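Long-range contacts in integrase (Enterobacteria phage lambda, PDB 1AE9), which catalyses, through the catalytic domain in this chain, site-specific integration of phage lambda DNA into the host genome and, with excisionase, its excision: residues P20-L25 against S110-R115; M27-V32 against E81-C86; V37-E42 against E56-G61; D50-V55 against A65-L70; R1-A6 against S138-E143. One frame throughout, in Å; residues are numbered along the deposited sequence.

Contact 1. Residues P20-L25 against S110-R115; sequences PCWLRL and SRYFMR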
# COMPACT_ATOMS: atom_id res chain seq x y z
N PRO A 20 -13.52 -13.19 -2.94
CA PRO A 20 -12.56 -14.29 -3.05
C PRO A 20 -12.73 -15.19 -1.82
O PRO A 20 -13.07 -14.70 -0.73
CB PRO A 20 -11.21 -13.58 -3.03
CG PRO A 20 -11.51 -12.28 -3.67
CD PRO A 20 -12.83 -11.89 -3.05
N CYS A 21 -12.49 -16.49 -2.00
CA CYS A 21 -12.62 -17.48 -0.93
C CYS A 21 -11.91 -17.13 0.38
O CYS A 21 -12.36 -17.50 1.47
CB CYS A 21 -12.14 -18.84 -1.45
SG CYS A 21 -10.53 -18.77 -2.35
N TRP A 22 -10.80 -16.40 0.29
CA TRP A 22 -10.06 -16.02 1.48
C TRP A 22 -10.70 -14.96 2.37
O TRP A 22 -10.36 -14.87 3.55
CB TRP A 22 -8.62 -15.60 1.12
CG TRP A 22 -8.51 -14.45 0.14
CD1 TRP A 22 -8.20 -14.53 -1.19
CD2 TRP A 22 -8.69 -13.05 0.42
NE1 TRP A 22 -8.17 -13.28 -1.76
CE2 TRP A 22 -8.47 -12.35 -0.79
CE3 TRP A 22 -9.01 -12.32 1.57
CZ2 TRP A 22 -8.56 -10.95 -0.88
CZ3 TRP A 22 -9.09 -10.93 1.49
CH2 TRP A 22 -8.87 -10.26 0.27
N LEU A 23 -11.64 -14.17 1.84
CA LEU A 23 -12.26 -13.11 2.63
C LEU A 23 -12.98 -13.62 3.88
O LEU A 23 -12.69 -13.17 4.98
CB LEU A 23 -13.20 -12.23 1.78
CG LEU A 23 -13.80 -11.02 2.53
CD1 LEU A 23 -12.70 -10.16 3.17
CD2 LEU A 23 -14.65 -10.19 1.61
N ARG A 24 -13.90 -14.57 3.70
CA ARG A 24 -14.63 -15.13 4.84
C ARG A 24 -13.69 -15.75 5.86
O ARG A 24 -13.89 -15.61 7.07
CB ARG A 24 -15.65 -16.17 4.36
CG ARG A 24 -16.90 -15.55 3.75
CD ARG A 24 -17.90 -16.61 3.33
NE ARG A 24 -19.19 -16.03 2.97
CZ ARG A 24 -20.08 -16.59 2.14
NH1 ARG A 24 -19.82 -17.76 1.57
NH2 ARG A 24 -21.23 -15.99 1.89
N LEU A 25 -12.64 -16.43 5.38
CA LEU A 25 -11.68 -17.07 6.25
C LEU A 25 -10.85 -16.04 7.03
O LEU A 25 -10.58 -16.22 8.22
CB LEU A 25 -10.78 -18.02 5.45
CG LEU A 25 -11.57 -19.19 4.84
CD1 LEU A 25 -10.72 -19.94 3.82
CD2 LEU A 25 -12.05 -20.13 5.95
N SER A 110 -8.45 -5.38 3.64
CA SER A 110 -9.35 -4.29 4.01
C SER A 110 -10.24 -3.86 2.84
O SER A 110 -11.44 -3.63 3.02
CB SER A 110 -8.54 -3.08 4.48
OG SER A 110 -7.78 -3.40 5.63
N ARG A 111 -9.63 -3.78 1.66
CA ARG A 111 -10.32 -3.37 0.43
C ARG A 111 -11.46 -4.32 0.08
O ARG A 111 -12.57 -3.89 -0.21
CB ARG A 111 -9.31 -3.30 -0.72
CG ARG A 111 -9.75 -2.55 -1.95
CD ARG A 111 -8.56 -2.35 -2.91
NE ARG A 111 -7.42 -1.74 -2.23
CZ ARG A 111 -6.16 -2.18 -2.26
NH1 ARG A 111 -5.84 -3.27 -2.96
NH2 ARG A 111 -5.21 -1.56 -1.57
N TYR A 112 -11.19 -5.62 0.12
CA TYR A 112 -12.24 -6.59 -0.20
C TYR A 112 -13.34 -6.62 0.88
O TYR A 112 -14.52 -6.81 0.56
CB TYR A 112 -11.64 -7.97 -0.46
CG TYR A 112 -11.11 -8.11 -1.88
CD1 TYR A 112 -11.95 -8.55 -2.91
CD2 TYR A 112 -9.80 -7.77 -2.20
CE1 TYR A 112 -11.49 -8.65 -4.22
CE2 TYR A 112 -9.32 -7.87 -3.51
CZ TYR A 112 -10.17 -8.31 -4.51
OH TYR A 112 -9.71 -8.42 -5.80
N PHE A 113 -12.94 -6.43 2.13
CA PHE A 113 -13.89 -6.39 3.23
C PHE A 113 -14.81 -5.18 3.01
O PHE A 113 -16.03 -5.29 3.13
CB PHE A 113 -13.17 -6.26 4.58
CG PHE A 113 -14.11 -6.09 5.76
CD1 PHE A 113 -14.65 -7.20 6.39
CD2 PHE A 113 -14.46 -4.82 6.20
CE1 PHE A 113 -15.54 -7.04 7.46
CE2 PHE A 113 -15.36 -4.65 7.27
CZ PHE A 113 -15.89 -5.77 7.89
N MET A 114 -14.22 -4.05 2.66
CA MET A 114 -14.98 -2.83 2.40
C MET A 114 -16.02 -3.06 1.30
O MET A 114 -17.16 -2.58 1.40
CB MET A 114 -14.02 -1.68 2.06
CG MET A 114 -14.67 -0.41 1.54
SD MET A 114 -15.06 -0.49 -0.22
CE MET A 114 -13.36 -0.49 -0.95
N ARG A 115 -15.65 -3.81 0.26
CA ARG A 115 -16.58 -4.10 -0.83
C ARG A 115 -17.73 -4.99 -0.38
O ARG A 115 -18.88 -4.76 -0.77
CB ARG A 115 -15.84 -4.72 -2.01
CG ARG A 115 -14.86 -3.78 -2.64
CD ARG A 115 -13.97 -4.47 -3.65
NE ARG A 115 -12.94 -3.57 -4.15
CZ ARG A 115 -11.93 -3.94 -4.92
NH1 ARG A 115 -11.81 -5.21 -5.29
NH2 ARG A 115 -11.04 -3.04 -5.32
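Trp22 and Tyr112 supply the aromatic part, an offset edge-to-face pair in which the six-membered ring of the indole turns its edge to the tyrosine face, with planes at 76° and centroids 5.3 Å apart. The leading corner is Trp22 CH2, 3.6 Å from Tyr112 CD2. Trp22 CG is tucked between its backbone N and carbonyl carbon (chi1 58°), which carries the indole to the other helix. On the tyrosine's far face, Arg115 NH1 lies over the rim; Arg115 NE forms a salt bridge with Glu42 of a second subunit.

Segment 20-25 opens helix 21-33 and 110-115 lies in helix 106-120; these short pieces cross at -89° in the largely helical catalytic domain of a tyrosine recombinase.

The remaining contacts are made by the aliphatic Pro20 and Leu23. Pro20, a rigid ring just ahead of its helix, lays CD 3.5 Å from Tyr112 CD1, while its CB rests over the rim of the Trp22 ring. Leu23 uses both branches: CD2 comes 3.5 Å from Tyr112 O, and CD1 sits 4.2 Å from Phe113 CB. A forked side chain suits this spot, straddling two successive residues. Phe113 continues inward to an edge-to-face pair with Phe131.

Contact 2. Residues M27-V32 against E81-C86; sequences MELAVV and ETLDKC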
# COMPACT_ATOMS: atom_id res chain seq x y z
N MET A 27 -11.90 -13.09 7.80
CA MET A 27 -12.86 -12.51 8.75
C MET A 27 -12.97 -13.38 10.00
O MET A 27 -12.89 -12.88 11.13
CB MET A 27 -14.25 -12.35 8.11
CG MET A 27 -14.37 -11.16 7.16
SD MET A 27 -15.93 -11.10 6.25
CE MET A 27 -17.08 -10.76 7.64
N GLU A 28 -13.11 -14.68 9.80
CA GLU A 28 -13.21 -15.61 10.92
C GLU A 28 -11.94 -15.60 11.76
O GLU A 28 -12.00 -15.52 12.99
CB GLU A 28 -13.48 -17.02 10.42
CG GLU A 28 -14.86 -17.21 9.84
CD GLU A 28 -15.09 -18.61 9.32
OE1 GLU A 28 -14.13 -19.40 9.22
OE2 GLU A 28 -16.26 -18.93 8.98
N LEU A 29 -10.79 -15.63 11.10
CA LEU A 29 -9.51 -15.63 11.79
C LEU A 29 -9.30 -14.33 12.59
O LEU A 29 -8.75 -14.35 13.69
CB LEU A 29 -8.37 -15.87 10.79
CG LEU A 29 -7.15 -16.64 11.30
CD1 LEU A 29 -7.55 -18.05 11.71
CD2 LEU A 29 -6.09 -16.69 10.20
N ALA A 30 -9.78 -13.22 12.06
CA ALA A 30 -9.65 -11.93 12.74
C ALA A 30 -10.44 -11.91 14.04
O ALA A 30 -9.97 -11.38 15.05
CB ALA A 30 -10.12 -10.81 11.82
N VAL A 31 -11.65 -12.46 14.02
CA VAL A 31 -12.51 -12.48 15.20
C VAL A 31 -12.08 -13.51 16.24
O VAL A 31 -12.06 -13.21 17.43
CB VAL A 31 -14.02 -12.68 14.83
CG1 VAL A 31 -14.89 -12.77 16.10
CG2 VAL A 31 -14.51 -11.51 13.97
N VAL A 32 -11.70 -14.70 15.81
CA VAL A 32 -11.30 -15.73 16.77
C VAL A 32 -9.89 -15.55 17.37
O VAL A 32 -9.61 -16.05 18.46
CB VAL A 32 -11.51 -17.16 16.19
CG1 VAL A 32 -10.40 -17.55 15.23
CG2 VAL A 32 -11.65 -18.17 17.31
N GLU A 81 -11.40 -25.31 13.07
CA GLU A 81 -12.18 -25.49 11.84
C GLU A 81 -11.76 -24.48 10.77
O GLU A 81 -11.64 -24.83 9.60
CB GLU A 81 -13.67 -25.30 12.12
CG GLU A 81 -14.22 -26.19 13.20
CD GLU A 81 -14.72 -27.50 12.68
OE1 GLU A 81 -15.88 -27.53 12.20
OE2 GLU A 81 -13.97 -28.50 12.75
N THR A 82 -11.60 -23.23 11.19
CA THR A 82 -11.19 -22.15 10.29
C THR A 82 -9.80 -22.45 9.73
O THR A 82 -9.58 -22.35 8.52
CB THR A 82 -11.19 -20.79 11.01
OG1 THR A 82 -12.54 -20.47 11.39
CG2 THR A 82 -10.65 -19.70 10.11
N LEU A 83 -8.87 -22.85 10.60
CA LEU A 83 -7.51 -23.17 10.16
C LEU A 83 -7.54 -24.34 9.19
O LEU A 83 -6.80 -24.34 8.19
CB LEU A 83 -6.61 -23.49 11.36
CG LEU A 83 -6.23 -22.31 12.25
CD1 LEU A 83 -5.51 -22.82 13.49
CD2 LEU A 83 -5.35 -21.33 11.48
N ASP A 84 -8.39 -25.33 9.45
CA ASP A 84 -8.51 -26.48 8.56
C ASP A 84 -8.96 -26.01 7.18
O ASP A 84 -8.41 -26.42 6.16
CB ASP A 84 -9.51 -27.51 9.10
CG ASP A 84 -8.94 -28.34 10.23
OD1 ASP A 84 -7.76 -28.15 10.60
OD2 ASP A 84 -9.69 -29.19 10.76
N LYS A 85 -9.95 -25.11 7.17
CA LYS A 85 -10.46 -24.56 5.92
C LYS A 85 -9.38 -23.75 5.20
O LYS A 85 -9.25 -23.85 3.98
CB LYS A 85 -11.70 -23.70 6.20
CG LYS A 85 -12.96 -24.52 6.53
CD LYS A 85 -13.82 -23.89 7.63
CE LYS A 85 -14.39 -22.52 7.26
NZ LYS A 85 -15.28 -21.98 8.33
N CYS A 86 -8.59 -22.98 5.94
CA CYS A 86 -7.52 -22.18 5.34
C CYS A 86 -6.53 -23.12 4.66
O CYS A 86 -6.08 -22.87 3.53
CB CYS A 86 -6.79 -21.34 6.39
SG CYS A 86 -7.71 -19.92 7.08
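Thr82 is the first residue of 81-86 to meet the other helix, and it does so with both branches. Its OG1 lies 2.9 Å from Glu28 OE1, but the single hydroxyl proton can also serve Ser78 O one turn back, so the choice of acceptor is not settled. Its CG2 turns to Leu29 CD1 at 3.9 Å. A threonine fits here because one small side chain offers a polar arm to the carboxylate and a methyl to the leucine.

Leu83 comes next, with CD2 4.0 Å from the same Leu29 CD1; the two side chains cross at about a right angle. Here segments 27-32 and 81-86, of helices 21-33 and 79-90, run roughly antiparallel (148°), their axes 10.1 Å apart at closest approach, in the helical core of the catalytic domain, and the leucines meet on the flank away from the charges.

Lys85 closes the contact one turn after Thr82. Its chain is bent at chi2 (141°) and chi3 (63°), curling NZ back to a salt bridge with Glu28 OE1 at 3.0 Å, made on the syn lone pair; a weak bond to Glu28 OE2 is longer, 3.3 Å. Glu28 is buried, yet its extended chain delivers the carboxylate to this ammonium group, and Tyr13 OH of helix 6-15 bonds OE2, surroundings that would probably favour the ionised form.

Contact 3. Residues V37-E42 against E56-G61; sequences VGDLCE and EQSKTG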
# COMPACT_ATOMS: atom_id res chain seq x y z
N VAL A 37 -4.85 -6.89 11.45
CA VAL A 37 -4.79 -7.41 10.09
C VAL A 37 -3.36 -7.61 9.57
O VAL A 37 -3.08 -8.62 8.89
CB VAL A 37 -5.66 -6.55 9.10
CG1 VAL A 37 -5.12 -5.13 8.97
CG2 VAL A 37 -5.76 -7.25 7.74
N GLY A 38 -2.45 -6.72 9.96
CA GLY A 38 -1.06 -6.85 9.54
C GLY A 38 -0.50 -8.17 10.02
O GLY A 38 0.20 -8.88 9.28
N ASP A 39 -0.83 -8.55 11.25
CA ASP A 39 -0.35 -9.81 11.79
C ASP A 39 -1.06 -11.03 11.20
O ASP A 39 -0.45 -12.08 11.03
CB ASP A 39 -0.41 -9.81 13.32
CG ASP A 39 0.49 -8.76 13.92
OD1 ASP A 39 1.63 -8.59 13.43
OD2 ASP A 39 0.06 -8.07 14.87
N LEU A 40 -2.34 -10.89 10.86
CA LEU A 40 -3.07 -12.00 10.25
C LEU A 40 -2.39 -12.36 8.94
O LEU A 40 -2.20 -13.54 8.62
CB LEU A 40 -4.53 -11.62 9.96
CG LEU A 40 -5.51 -11.41 11.12
CD1 LEU A 40 -6.82 -10.91 10.55
CD2 LEU A 40 -5.71 -12.69 11.90
N CYS A 41 -2.04 -11.33 8.16
CA CYS A 41 -1.38 -11.52 6.87
C CYS A 41 0.03 -12.12 6.97
O CYS A 41 0.52 -12.70 6.01
CB CYS A 41 -1.36 -10.19 6.11
SG CYS A 41 -3.00 -9.62 5.58
N GLU A 42 0.65 -12.02 8.15
CA GLU A 42 1.99 -12.55 8.38
C GLU A 42 2.04 -14.01 8.88
O GLU A 42 3.03 -14.72 8.67
CB GLU A 42 2.75 -11.65 9.36
CG GLU A 42 3.14 -10.28 8.80
CD GLU A 42 4.06 -10.39 7.59
OE1 GLU A 42 5.11 -11.07 7.70
OE2 GLU A 42 3.74 -9.80 6.53
N GLU A 56 4.12 -12.81 16.98
CA GLU A 56 4.88 -11.67 17.48
C GLU A 56 4.27 -10.50 16.74
O GLU A 56 4.40 -10.39 15.52
CB GLU A 56 6.37 -11.72 17.18
CG GLU A 56 7.02 -10.43 17.67
CD GLU A 56 8.52 -10.38 17.52
OE1 GLU A 56 9.14 -11.42 17.25
OE2 GLU A 56 9.08 -9.28 17.68
N GLN A 57 3.57 -9.65 17.46
CA GLN A 57 2.92 -8.51 16.85
C GLN A 57 3.95 -7.59 16.23
O GLN A 57 4.88 -7.13 16.89
CB GLN A 57 2.04 -7.81 17.87
CG GLN A 57 1.03 -8.78 18.51
CD GLN A 57 0.03 -8.08 19.40
OE1 GLN A 57 0.25 -6.95 19.84
NE2 GLN A 57 -1.10 -8.73 19.64
N SER A 58 3.76 -7.32 14.94
CA SER A 58 4.65 -6.48 14.14
C SER A 58 4.85 -5.08 14.70
O SER A 58 5.97 -4.57 14.74
CB SER A 58 4.12 -6.38 12.70
OG SER A 58 4.06 -7.65 12.07
N LYS A 59 3.76 -4.46 15.14
CA LYS A 59 3.81 -3.11 15.66
C LYS A 59 4.37 -2.97 17.08
O LYS A 59 5.26 -2.16 17.33
CB LYS A 59 2.40 -2.51 15.59
CG LYS A 59 2.28 -1.07 16.09
CD LYS A 59 0.81 -0.64 16.18
CE LYS A 59 0.66 0.75 16.79
NZ LYS A 59 1.14 0.83 18.21
N THR A 60 3.89 -3.81 17.99
CA THR A 60 4.28 -3.74 19.40
C THR A 60 5.40 -4.64 19.87
O THR A 60 6.01 -4.37 20.91
CB THR A 60 3.06 -4.04 20.28
OG1 THR A 60 2.65 -5.40 20.05
CG2 THR A 60 1.92 -3.10 19.94
N GLY A 61 5.64 -5.75 19.17
CA GLY A 61 6.67 -6.67 19.57
C GLY A 61 6.18 -7.66 20.62
O GLY A 61 6.94 -8.50 21.09
O HOH W 1 1.01 -5.40 14.90
O HOH W 2 3.09 -10.73 12.63
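Asp39 reaches from helix 37-42 to Ser58 with carboxylate oxygen OD1, which takes both of the serine's donors. Ser58 N reaches Asp39 OD1 at 2.9 Å in a nearly linear bond (171°), on the syn side and somewhat out of the carboxylate plane, whereas Ser58 OG meets Asp39 OD1 almost head-on, also at 2.9 Å. Water 2 adds a third donor to OD1 and links it to Glu56 O. With CG anti to its carbonyl carbon (chi1 -63°), Asp39 brings OD2 3.5 Å from Gln57 CA; water 1 donates to OD2 and accepts from Lys59 N. A short acid suits this buried place, accepting one loop N-H directly and another through water.

The Gln57 side chain crosses Asp39 at about a right angle, yet its amide lies 18° from the carboxylate plane. Gln57 OE1 accepts from Thr60 OG1 and from Arg36, predicted catalytic, while NE2 bonds Gln35. Lys118 of a neighbouring subunit bonds Ser58 OG and Glu56 O, and Asp127 of that subunit pairs with Lys59. The contact ties helix 37-42, which rests on helix 21-33 through Leu40, to the loop between strands 52-56 and 63-67 that carries Lys59, also predicted catalytic.

Contact 4. Residues D50-V55 against A65-L70; sequences DGYLYV and AIPTAL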
# COMPACT_ATOMS: atom_id res chain seq x y z
N ASP A 50 2.42 -27.67 18.40
CA ASP A 50 1.70 -28.35 19.49
C ASP A 50 0.43 -27.65 19.94
O ASP A 50 0.26 -27.35 21.12
CB ASP A 50 2.64 -28.55 20.69
CG ASP A 50 3.86 -29.40 20.35
OD1 ASP A 50 3.71 -30.37 19.57
OD2 ASP A 50 4.96 -29.08 20.86
N GLY A 51 -0.46 -27.38 18.99
CA GLY A 51 -1.72 -26.73 19.33
C GLY A 51 -1.66 -25.26 19.72
O GLY A 51 -2.59 -24.76 20.36
N TYR A 52 -0.58 -24.58 19.35
CA TYR A 52 -0.44 -23.16 19.66
C TYR A 52 0.06 -22.37 18.46
O TYR A 52 0.98 -22.81 17.77
CB TYR A 52 0.49 -22.92 20.85
CG TYR A 52 -0.17 -23.12 22.19
CD1 TYR A 52 -0.29 -24.40 22.74
CD2 TYR A 52 -0.70 -22.05 22.89
CE1 TYR A 52 -0.93 -24.60 23.96
CE2 TYR A 52 -1.35 -22.23 24.11
CZ TYR A 52 -1.46 -23.52 24.64
OH TYR A 52 -2.12 -23.72 25.83
N LEU A 53 -0.60 -21.24 18.19
CA LEU A 53 -0.22 -20.35 17.09
C LEU A 53 0.59 -19.22 17.72
O LEU A 53 0.08 -18.44 18.52
CB LEU A 53 -1.47 -19.79 16.39
CG LEU A 53 -1.29 -18.62 15.40
CD1 LEU A 53 -0.39 -19.00 14.24
CD2 LEU A 53 -2.65 -18.18 14.89
N TYR A 54 1.88 -19.19 17.40
CA TYR A 54 2.80 -18.19 17.94
C TYR A 54 2.75 -16.92 17.12
O TYR A 54 2.95 -16.94 15.91
CB TYR A 54 4.23 -18.75 17.98
CG TYR A 54 4.41 -19.80 19.05
CD1 TYR A 54 3.94 -21.10 18.87
CD2 TYR A 54 4.98 -19.48 20.28
CE1 TYR A 54 4.02 -22.04 19.88
CE2 TYR A 54 5.07 -20.41 21.30
CZ TYR A 54 4.59 -21.69 21.09
OH TYR A 54 4.66 -22.61 22.11
N VAL A 55 2.51 -15.80 17.79
CA VAL A 55 2.41 -14.52 17.12
C VAL A 55 3.25 -13.43 17.77
O VAL A 55 3.16 -13.20 18.98
CB VAL A 55 0.92 -14.02 17.13
CG1 VAL A 55 0.82 -12.59 16.61
CG2 VAL A 55 0.05 -14.95 16.29
N ALA A 65 1.26 -16.85 22.59
CA ALA A 65 1.02 -18.19 22.07
C ALA A 65 -0.49 -18.40 22.20
O ALA A 65 -1.02 -18.48 23.31
CB ALA A 65 1.79 -19.23 22.89
N ILE A 66 -1.18 -18.44 21.06
CA ILE A 66 -2.64 -18.59 21.04
C ILE A 66 -3.08 -20.05 20.90
O ILE A 66 -2.71 -20.72 19.93
CB ILE A 66 -3.28 -17.76 19.88
CG1 ILE A 66 -2.74 -16.32 19.89
CG2 ILE A 66 -4.80 -17.72 20.04
CD1 ILE A 66 -3.22 -15.47 18.72
N PRO A 67 -3.87 -20.56 21.86
CA PRO A 67 -4.32 -21.95 21.76
C PRO A 67 -5.31 -22.08 20.62
O PRO A 67 -6.27 -21.30 20.53
CB PRO A 67 -4.96 -22.19 23.13
CG PRO A 67 -5.49 -20.84 23.52
CD PRO A 67 -4.37 -19.91 23.09
N THR A 68 -5.08 -23.05 19.73
CA THR A 68 -5.95 -23.25 18.58
C THR A 68 -7.31 -23.86 18.92
O THR A 68 -8.14 -24.07 18.05
CB THR A 68 -5.26 -24.11 17.51
OG1 THR A 68 -4.86 -25.36 18.09
CG2 THR A 68 -4.04 -23.39 16.95
N ALA A 69 -7.53 -24.14 20.20
CA ALA A 69 -8.79 -24.70 20.65
C ALA A 69 -9.85 -23.62 20.86
O ALA A 69 -11.01 -23.93 21.15
CB ALA A 69 -8.57 -25.48 21.93
N LEU A 70 -9.46 -22.36 20.74
CA LEU A 70 -10.38 -21.24 20.93
C LEU A 70 -11.61 -21.31 20.04
O LEU A 70 -11.56 -21.86 18.93
CB LEU A 70 -9.67 -19.90 20.74
CG LEU A 70 -8.84 -19.36 21.91
CD1 LEU A 70 -8.21 -18.03 21.51
CD2 LEU A 70 -9.73 -19.18 23.14
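Tyr52 and Tyr54 lay their rings against the neighbouring strand on the same face of the sheet as Ala65 and Pro67. Over one face of the Tyr52 ring sits Pro67 CA, a CH-pi contact 4.1 Å from the centroid and 27° off the normal; at the edge, Ala65 O lies 3.6 Å from Tyr52 CD2. The Tyr54 ring carries Ala65 CB over one face, 4.2 Å from its centroid, where a small methyl fits between the two aromatics. Lys176 makes a cation-pi contact with Tyr52 and Trp174 an edge-to-face pair with Tyr54.

Strands 52-56 and 63-67 form an antiparallel beta hairpin within a mixed sheet, where strand 63-67 also pairs with 173-176. Between these segments Leu53 and Ile66 are the hydrogen-bonded pair, each N to the other's O at 2.8 Å, and they turn their side chains to the other face, where Ile66 CD1 also meets Val55 CG2. Pro67 suits its non-hydrogen-bonded position, needing no N-H toward Tyr52. Thr68 N bonds Gly51 O at 3.1 Å, and Thr68 OG1, between its own N and carbonyl carbon (chi1 57°), adds a weak bond. Backbone bonds thus fix the register, while aromatic contacts add to one face and aliphatic packing to the other.

Contact 5. Residues R1-A6 against S138-E143; sequences RSRLTA and SARLYE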
# COMPACT_ATOMS: atom_id res chain seq x y z
N ARG A 1 -15.35 6.45 14.48
CA ARG A 1 -15.81 5.47 13.46
C ARG A 1 -16.73 4.45 14.13
O ARG A 1 -16.56 4.13 15.31
CB ARG A 1 -14.60 4.78 12.81
CG ARG A 1 -14.95 3.87 11.62
CD ARG A 1 -13.72 3.54 10.78
NE ARG A 1 -12.73 2.78 11.53
CZ ARG A 1 -11.41 2.94 11.41
NH1 ARG A 1 -10.93 3.84 10.56
NH2 ARG A 1 -10.58 2.19 12.12
N SER A 2 -17.73 4.00 13.38
CA SER A 2 -18.72 3.03 13.84
C SER A 2 -18.11 1.69 14.23
O SER A 2 -17.06 1.30 13.72
CB SER A 2 -19.77 2.83 12.74
OG SER A 2 -20.84 1.99 13.14
N ARG A 3 -18.75 1.01 15.18
CA ARG A 3 -18.32 -0.31 15.62
C ARG A 3 -19.05 -1.32 14.73
O ARG A 3 -19.91 -0.95 13.92
CB ARG A 3 -18.70 -0.53 17.09
CG ARG A 3 -20.17 -0.24 17.41
CD ARG A 3 -20.56 -0.65 18.83
NE ARG A 3 -21.16 -1.99 18.89
CZ ARG A 3 -21.45 -2.64 20.01
NH1 ARG A 3 -21.20 -2.10 21.20
NH2 ARG A 3 -21.98 -3.86 19.95
N LEU A 4 -18.72 -2.60 14.87
CA LEU A 4 -19.37 -3.64 14.09
C LEU A 4 -19.92 -4.66 15.08
O LEU A 4 -19.18 -5.17 15.91
CB LEU A 4 -18.36 -4.33 13.17
CG LEU A 4 -18.93 -5.34 12.16
CD1 LEU A 4 -19.68 -4.60 11.07
CD2 LEU A 4 -17.81 -6.18 11.58
N THR A 5 -21.22 -4.92 15.02
CA THR A 5 -21.84 -5.88 15.93
C THR A 5 -21.76 -7.29 15.34
O THR A 5 -21.42 -7.46 14.16
CB THR A 5 -23.34 -5.54 16.20
OG1 THR A 5 -24.11 -5.73 15.01
CG2 THR A 5 -23.48 -4.11 16.67
N ALA A 6 -22.08 -8.29 16.15
CA ALA A 6 -22.06 -9.68 15.69
C ALA A 6 -23.06 -9.90 14.55
O ALA A 6 -22.74 -10.60 13.58
CB ALA A 6 -22.36 -10.62 16.85
N SER A 138 -13.89 -8.80 18.34
CA SER A 138 -13.26 -9.95 19.00
C SER A 138 -13.16 -9.69 20.51
O SER A 138 -13.51 -10.55 21.32
CB SER A 138 -11.85 -10.16 18.42
OG SER A 138 -11.18 -11.24 19.05
N ALA A 139 -12.67 -8.51 20.88
CA ALA A 139 -12.52 -8.14 22.28
C ALA A 139 -13.85 -8.15 23.04
O ALA A 139 -13.93 -8.76 24.11
CB ALA A 139 -11.85 -6.77 22.40
N ARG A 140 -14.88 -7.49 22.50
CA ARG A 140 -16.19 -7.43 23.16
C ARG A 140 -16.83 -8.81 23.30
O ARG A 140 -17.42 -9.13 24.33
CB ARG A 140 -17.14 -6.49 22.42
CG ARG A 140 -16.69 -5.03 22.40
CD ARG A 140 -17.76 -4.09 21.85
NE ARG A 140 -18.23 -4.48 20.51
CZ ARG A 140 -17.73 -4.01 19.37
NH1 ARG A 140 -16.74 -3.13 19.37
NH2 ARG A 140 -18.24 -4.43 18.22
N LEU A 141 -16.70 -9.65 22.27
CA LEU A 141 -17.25 -10.99 22.33
C LEU A 141 -16.51 -11.85 23.35
O LEU A 141 -17.15 -12.62 24.08
CB LEU A 141 -17.21 -11.66 20.95
CG LEU A 141 -18.08 -11.04 19.84
CD1 LEU A 141 -17.96 -11.89 18.57
CD2 LEU A 141 -19.53 -10.97 20.29
N TYR A 142 -15.18 -11.75 23.39
CA TYR A 142 -14.36 -12.51 24.33
C TYR A 142 -14.51 -12.03 25.77
O TYR A 142 -14.42 -12.82 26.71
CB TYR A 142 -12.88 -12.49 23.92
CG TYR A 142 -12.51 -13.62 22.97
CD1 TYR A 142 -12.94 -14.92 23.22
CD2 TYR A 142 -11.74 -13.39 21.83
CE1 TYR A 142 -12.62 -15.96 22.36
CE2 TYR A 142 -11.41 -14.42 20.97
CZ TYR A 142 -11.85 -15.71 21.24
OH TYR A 142 -11.52 -16.75 20.42
N GLU A 143 -14.76 -10.74 25.93
CA GLU A 143 -14.96 -10.14 27.24
C GLU A 143 -16.21 -10.75 27.89
O GLU A 143 -16.26 -10.96 29.10
CB GLU A 143 -15.13 -8.63 27.10
O HOH W 3 -16.26 -2.97 16.24
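Arg3 and Arg140 stack their guanidinium groups in a surface contact between the loop that begins this catalytic fragment and helix 133-145. The planes are 25° apart and the centres 4.0 Å, with Arg140 NE above the middle of the Arg3 group, 3.7 Å from Arg3 CZ. Two like charges so near would repel, but flat cations can stack where water screens them, and Arg3 is exposed. Both chains bend at chi3 (-96° in Arg3, -55° in Arg140), which turns the two flat ends toward each other.

Water 3 bridges the segments at the edge of the Arg140 group: it accepts from Leu4 N at 2.8 Å and from Arg140 NH2 at 3.2 Å. Leu4 O also lies near the group's plane, beyond NH2, but this very short approach has a poor angle and is doubtful. Arginine suits the site: its long chain spans the gap and its planar end presents face and edge. Ala6 CB barely reaches Leu141 CD2, at 4.5 Å.

Thr5, the N-cap of helix 6-15, caps a backbone N there with its side chain. The loop therefore leads into that helix beside helix 133-145, which also meets helix 21-33 and, through Leu141, strand 71-72.

How the contacts relate
Contact 1 uses the start of helix 21-33 and contact 2 its later turns, with centres 13 Å apart, and Leu25 packs on Lys85. Contact 5 joins the chain's beginning to helix 133-145 and so spans all the others in sequence; it meets contact 2 where Ser138 OG and Tyr142 OH probably bond Val31 O and Val32 O. Contacts 3 and 4 alternate along the chain and share the hairpin of strands 52-56 and 63-67, one at its loop, one along its strands. Contacts 1 and 4 lie about 24 Å apart, centre to centre, on opposite sides of the chain's centre; contact 3 holds the predicted catalytic Lys59, so helical part and sheet join close to the active site.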